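Local coordinates for putative TetR family transcriptional regulator (Streptomyces coelicolor A3, PDB 3BQY), which probably binds cis-regulatory DNA as a TetR-type transcription factor, consistent with a role as a repressor, at residues G105-T108 against L109-A112; A132-S135 against V136-T140. All coordinates share one frame; numbering follows the deposited sequence. Where two conformers were deposited one is given.

Overall arrangement
Running from the N terminus, after helix 4-18 the chain passes through the predicted helix-turn-helix, residues 24-43, and enters the helical C-terminal domain of the TetR-like fold, where both contacts lie. Contact 1 is the first turns of helix 106-121; contact 2 is a stretch of the next helix, 126-151. Each is local, within one helix, so neither closes a long loop, and they follow in series without nesting or crossing. Their centres are about 14 Å apart, yet they meet side by side: Ala-112 CB lies 3.8 Å from Leu-133 CD2, and Phe-111 also packs on Leu-133. Both pack against helix 73-89, and both touch the second subunit of the dimer.

Contact 1 (G105-T108 against L109-A112); sequences GPNT and LRFA
Asn-107 and Arg-110 are brought together by their torsions: the asparagine sets CG anti to its carbonyl carbon (chi1 -70°), while in one of two modelled conformers the arginine chain bends at chi3 (-37°) and turns its guanidinium back toward the preceding turn. The motif is the N-terminal start of an alpha helix, with Gly-105 at the N-cap position and Pro-106 in the first turn, in the C-terminal domain of a TetR-family fold. The two side chains run next to each other in the same direction, their amide and guanidinium planes 68° apart. Arg-110 NH2 offers Asn-107 OD1 a weak, bent hydrogen bond of 2.6 Å at the guanidinium edge, tentative because of the second conformer. In the same conformer the carbonyl of Pro-106 stands over one face of the group, its O 3.6 Å from Arg-110 CZ, and Pro-106 CB comes within 3.9 Å of Arg-110 NH2.

The backbone ladder of the helix begins here: Leu-109 N donates to Gly-105 O at 2.8 Å, and the amides of Arg-110, Phe-111 and Ala-112 continue it to Pro-106, Asn-107 and Thr-108. Leu-109 also leans its branch point over the first carbonyl, CG being 3.2 Å from Gly-105 O. Glu-55 meets this helix start, accepting a hydrogen bond from Asn-107 N and a weak one from Thr-108 N, a position where the helix dipole would probably favour a carboxylate. Tyr-173 of the second subunit packs on Pro-106 and Leu-109. Phe-111 heads inward to Leu-80 and Leu-84 of helix 73-89, and its CB sits 3.4 Å from Thr-108 O.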
loop_
_atom_site.group_PDB
_atom_site.type_symbol
_atom_site.label_atom_id
_atom_site.label_comp_id
_atom_site.label_asym_id
_atom_site.label_seq_id
_atom_site.Cartn_x
_atom_site.Cartn_y
_atom_site.Cartn_z
ATOM N N GLY A 105 2.837 -17.447 -4.661
ATOM C CA GLY A 105 2.511 -18.855 -4.420
ATOM C C GLY A 105 1.076 -19.207 -4.774
ATOM O O GLY A 105 0.267 -18.323 -5.140
ATOM N N PRO A 106 0.743 -20.495 -4.643
ATOM C CA PRO A 106 -0.574 -21.066 -4.935
ATOM C C PRO A 106 -1.729 -20.383 -4.199
ATOM O O PRO A 106 -2.781 -20.196 -4.793
ATOM C CB PRO A 106 -0.452 -22.522 -4.464
ATOM C CG PRO A 106 0.989 -22.812 -4.450
ATOM C CD PRO A 106 1.715 -21.519 -4.209
ATOM N N ASN A 107 -1.544 -20.027 -2.919
ATOM C CA ASN A 107 -2.601 -19.366 -2.156
ATOM C C ASN A 107 -2.952 -18.010 -2.740
ATOM O O ASN A 107 -4.133 -17.642 -2.812
ATOM C CB ASN A 107 -2.255 -19.239 -0.662
ATOM C CG ASN A 107 -2.267 -20.573 0.050
ATOM O OD1 ASN A 107 -2.879 -21.533 -0.425
ATOM N ND2 ASN A 107 -1.555 -20.661 1.164
ATOM N N THR A 108 -1.934 -17.260 -3.153
ATOM C CA THR A 108 -2.141 -15.940 -3.740
ATOM C C THR A 108 -2.695 -16.109 -5.139
ATOM O O THR A 108 -3.604 -15.396 -5.526
ATOM C CB THR A 108 -0.818 -15.109 -3.789
ATOM O OG1 THR A 108 -0.407 -14.860 -2.446
ATOM C CG2 THR A 108 -1.044 -13.766 -4.448
ATOM N N LEU A 109 -2.137 -17.039 -5.900
ATOM C CA LEU A 109 -2.669 -17.316 -7.245
ATOM C C LEU A 109 -4.158 -17.717 -7.191
ATOM O O LEU A 109 -4.949 -17.271 -8.028
ATOM C CB LEU A 109 -1.853 -18.394 -7.943
ATOM C CG LEU A 109 -0.393 -18.056 -8.300
ATOM C CD1 LEU A 109 0.316 -19.296 -8.816
ATOM C CD2 LEU A 109 -0.331 -16.964 -9.354
ATOM N N ARG A 110 -4.542 -18.566 -6.243
ATOM C CA ARG A 110 -5.949 -18.973 -6.126
ATOM C C ARG A 110 -6.837 -17.773 -5.816
ATOM O O ARG A 110 -7.948 -17.655 -6.358
ATOM C CB ARG A 110 -6.157 -20.065 -5.067
ATOM C CG ARG A 110 -6.535 -21.409 -5.648
ATOM C CD ARG A 110 -6.678 -22.533 -4.587
ATOM N NE ARG A 110 -5.701 -22.460 -3.491
ATOM C CZ ARG A 110 -4.522 -23.085 -3.467
ATOM N NH1 ARG A 110 -4.131 -23.899 -4.458
ATOM N NH2 ARG A 110 -3.750 -22.945 -2.418
ATOM N N PHE A 111 -6.359 -16.895 -4.944
ATOM C CA PHE A 111 -7.083 -15.661 -4.586
ATOM C C PHE A 111 -7.271 -14.806 -5.855
ATOM O O PHE A 111 -8.377 -14.378 -6.143
ATOM C CB PHE A 111 -6.312 -14.848 -3.502
ATOM C CG PHE A 111 -6.722 -13.406 -3.430
ATOM C CD1 PHE A 111 -7.898 -13.038 -2.767
ATOM C CD2 PHE A 111 -5.964 -12.420 -4.033
ATOM C CE1 PHE A 111 -8.288 -11.689 -2.707
ATOM C CE2 PHE A 111 -6.363 -11.091 -3.995
ATOM C CZ PHE A 111 -7.534 -10.728 -3.328
ATOM N N ALA A 112 -6.187 -14.604 -6.615
ATOM C CA ALA A 112 -6.212 -13.715 -7.779
ATOM C C ALA A 112 -7.111 -14.307 -8.864
ATOM O O ALA A 112 -7.936 -13.607 -9.468
ATOM C CB ALA A 112 -4.787 -13.517 -8.329
#

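Contact 2 (A132-S135 against V136-T140); sequences ALYS and VANFT
Tyr-134 and Asn-138, one helical turn apart, meet through backbone and side chain in the first half of helix 126-151, a long helix of the TetR-type C-terminal domain. The backbone bonds come first: Val-136 N reaches Ala-132 O at 2.8 Å, and the amides of Ala-137, Asn-138 and Phe-139 repeat the step to Leu-133, Tyr-134 and Ser-135. Two hydroxyls join this ladder. Thr-140 OG1 donates to Val-136 O at 2.7 Å while Thr-140 N binds the same oxygen from the opposite face of the carbonyl plane, so two bonds grip it, and the hydroxyl bond probably restricts rotation of the threonine side chain. Ser-135 OG likewise turns back along the helix, to Arg-131 O.

Among the packing contacts, Asn-138 folds over the carbonyl of Tyr-134: with CG anti to its own carbonyl carbon (chi1 -71°), CG stands 3.2 Å from Tyr-134 O. Its ND2 lies 4.1 Å from Tyr-134 CB, near the plane of the ring and at its edge. An alanine here would lack the amide and would probably cost the edge of Tyr-134 and Glu-146 of the second subunit their contact with it, opening a gap beside the Tyr-134 carbonyl. Two residues before Asn-138, Val-136 rests CG2 3.3 Å from Ala-132 O.

Tyr-134 OH bonds to Leu-159 O of the second subunit, and Leu-183 of that subunit packs on Leu-133 and Tyr-134. Within the chain, Ala-132, Leu-133 and Val-136 pack against helix 106-121, Val-136 and Thr-140 reach helix 73-89, and Ala-132, Phe-139 and Thr-140 face helix 188-206.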
loop_
_atom_site.group_PDB
_atom_site.type_symbol
_atom_site.label_atom_id
_atom_site.label_comp_id
_atom_site.label_asym_id
_atom_site.label_seq_id
_atom_site.Cartn_x
_atom_site.Cartn_y
_atom_site.Cartn_z
ATOM N N ALA A 132 -9.327 -4.804 -12.384
ATOM C CA ALA A 132 -10.046 -4.723 -11.111
ATOM C C ALA A 132 -9.300 -5.509 -10.019
ATOM O O ALA A 132 -9.263 -5.097 -8.868
ATOM C CB ALA A 132 -11.479 -5.292 -11.260
ATOM N N LEU A 133 -8.712 -6.643 -10.390
ATOM C CA LEU A 133 -7.930 -7.421 -9.438
ATOM C C LEU A 133 -6.860 -6.525 -8.831
ATOM O O LEU A 133 -6.743 -6.467 -7.595
ATOM C CB LEU A 133 -7.289 -8.653 -10.127
ATOM C CG LEU A 133 -6.094 -9.292 -9.379
ATOM C CD1 LEU A 133 -6.593 -9.899 -8.056
ATOM C CD2 LEU A 133 -5.374 -10.328 -10.316
ATOM N N TYR A 134 -6.105 -5.818 -9.675
ATOM C CA TYR A 134 -5.048 -4.934 -9.179
ATOM C C TYR A 134 -5.625 -3.785 -8.348
ATOM O O TYR A 134 -5.080 -3.438 -7.309
ATOM C CB TYR A 134 -4.194 -4.358 -10.330
ATOM C CG TYR A 134 -3.217 -5.401 -10.838
ATOM C CD1 TYR A 134 -2.028 -5.661 -10.158
ATOM C CD2 TYR A 134 -3.521 -6.180 -11.930
ATOM C CE1 TYR A 134 -1.131 -6.662 -10.605
ATOM C CE2 TYR A 134 -2.634 -7.182 -12.376
ATOM C CZ TYR A 134 -1.453 -7.412 -11.709
ATOM O OH TYR A 134 -0.597 -8.405 -12.171
ATOM N N SER A 135 -6.734 -3.217 -8.787
ATOM C CA SER A 135 -7.306 -2.068 -8.044
ATOM C C SER A 135 -7.728 -2.516 -6.643
ATOM O O SER A 135 -7.420 -1.851 -5.644
ATOM C CB SER A 135 -8.520 -1.471 -8.754
ATOM O OG SER A 135 -8.216 -1.105 -10.093
ATOM N N VAL A 136 -8.439 -3.637 -6.567
ATOM C CA VAL A 136 -8.960 -4.120 -5.281
ATOM C C VAL A 136 -7.812 -4.580 -4.370
ATOM O O VAL A 136 -7.777 -4.247 -3.163
ATOM C CB VAL A 136 -9.966 -5.300 -5.478
ATOM C CG1 VAL A 136 -10.312 -5.915 -4.140
ATOM C CG2 VAL A 136 -11.236 -4.809 -6.197
ATOM N N ALA A 137 -6.880 -5.347 -4.943
ATOM C CA ALA A 137 -5.749 -5.859 -4.152
ATOM C C ALA A 137 -4.865 -4.717 -3.693
ATOM O O ALA A 137 -4.453 -4.704 -2.548
ATOM C CB ALA A 137 -4.926 -6.861 -4.942
ATOM N N ASN A 138 -4.548 -3.770 -4.586
ATOM C CA ASN A 138 -3.668 -2.666 -4.202
ATOM C C ASN A 138 -4.325 -1.726 -3.208
ATOM O O ASN A 138 -3.671 -1.232 -2.283
ATOM C CB ASN A 138 -3.153 -1.907 -5.416
ATOM C CG ASN A 138 -2.139 -2.735 -6.222
ATOM O OD1 ASN A 138 -1.559 -3.692 -5.702
ATOM N ND2 ASN A 138 -1.954 -2.390 -7.476
ATOM N N PHE A 139 -5.617 -1.484 -3.373
ATOM C CA PHE A 139 -6.315 -0.705 -2.324
ATOM C C PHE A 139 -6.292 -1.468 -0.971
ATOM O O PHE A 139 -6.029 -0.889 0.087
ATOM C CB PHE A 139 -7.772 -0.439 -2.704
ATOM C CG PHE A 139 -8.597 0.004 -1.531
ATOM C CD1 PHE A 139 -8.374 1.271 -0.949
ATOM C CD2 PHE A 139 -9.529 -0.868 -0.944
ATOM C CE1 PHE A 139 -9.089 1.677 0.187
ATOM C CE2 PHE A 139 -10.265 -0.464 0.185
ATOM C CZ PHE A 139 -10.039 0.801 0.761
ATOM N N THR A 140 -6.601 -2.762 -1.005
ATOM C CA THR A 140 -6.645 -3.528 0.231
ATOM C C THR A 140 -5.280 -3.521 0.942
ATOM O O THR A 140 -5.214 -3.337 2.158
ATOM C CB THR A 140 -7.101 -4.987 -0.023
ATOM O OG1 THR A 140 -8.399 -4.961 -0.626
ATOM C CG2 THR A 140 -7.158 -5.789 1.295
#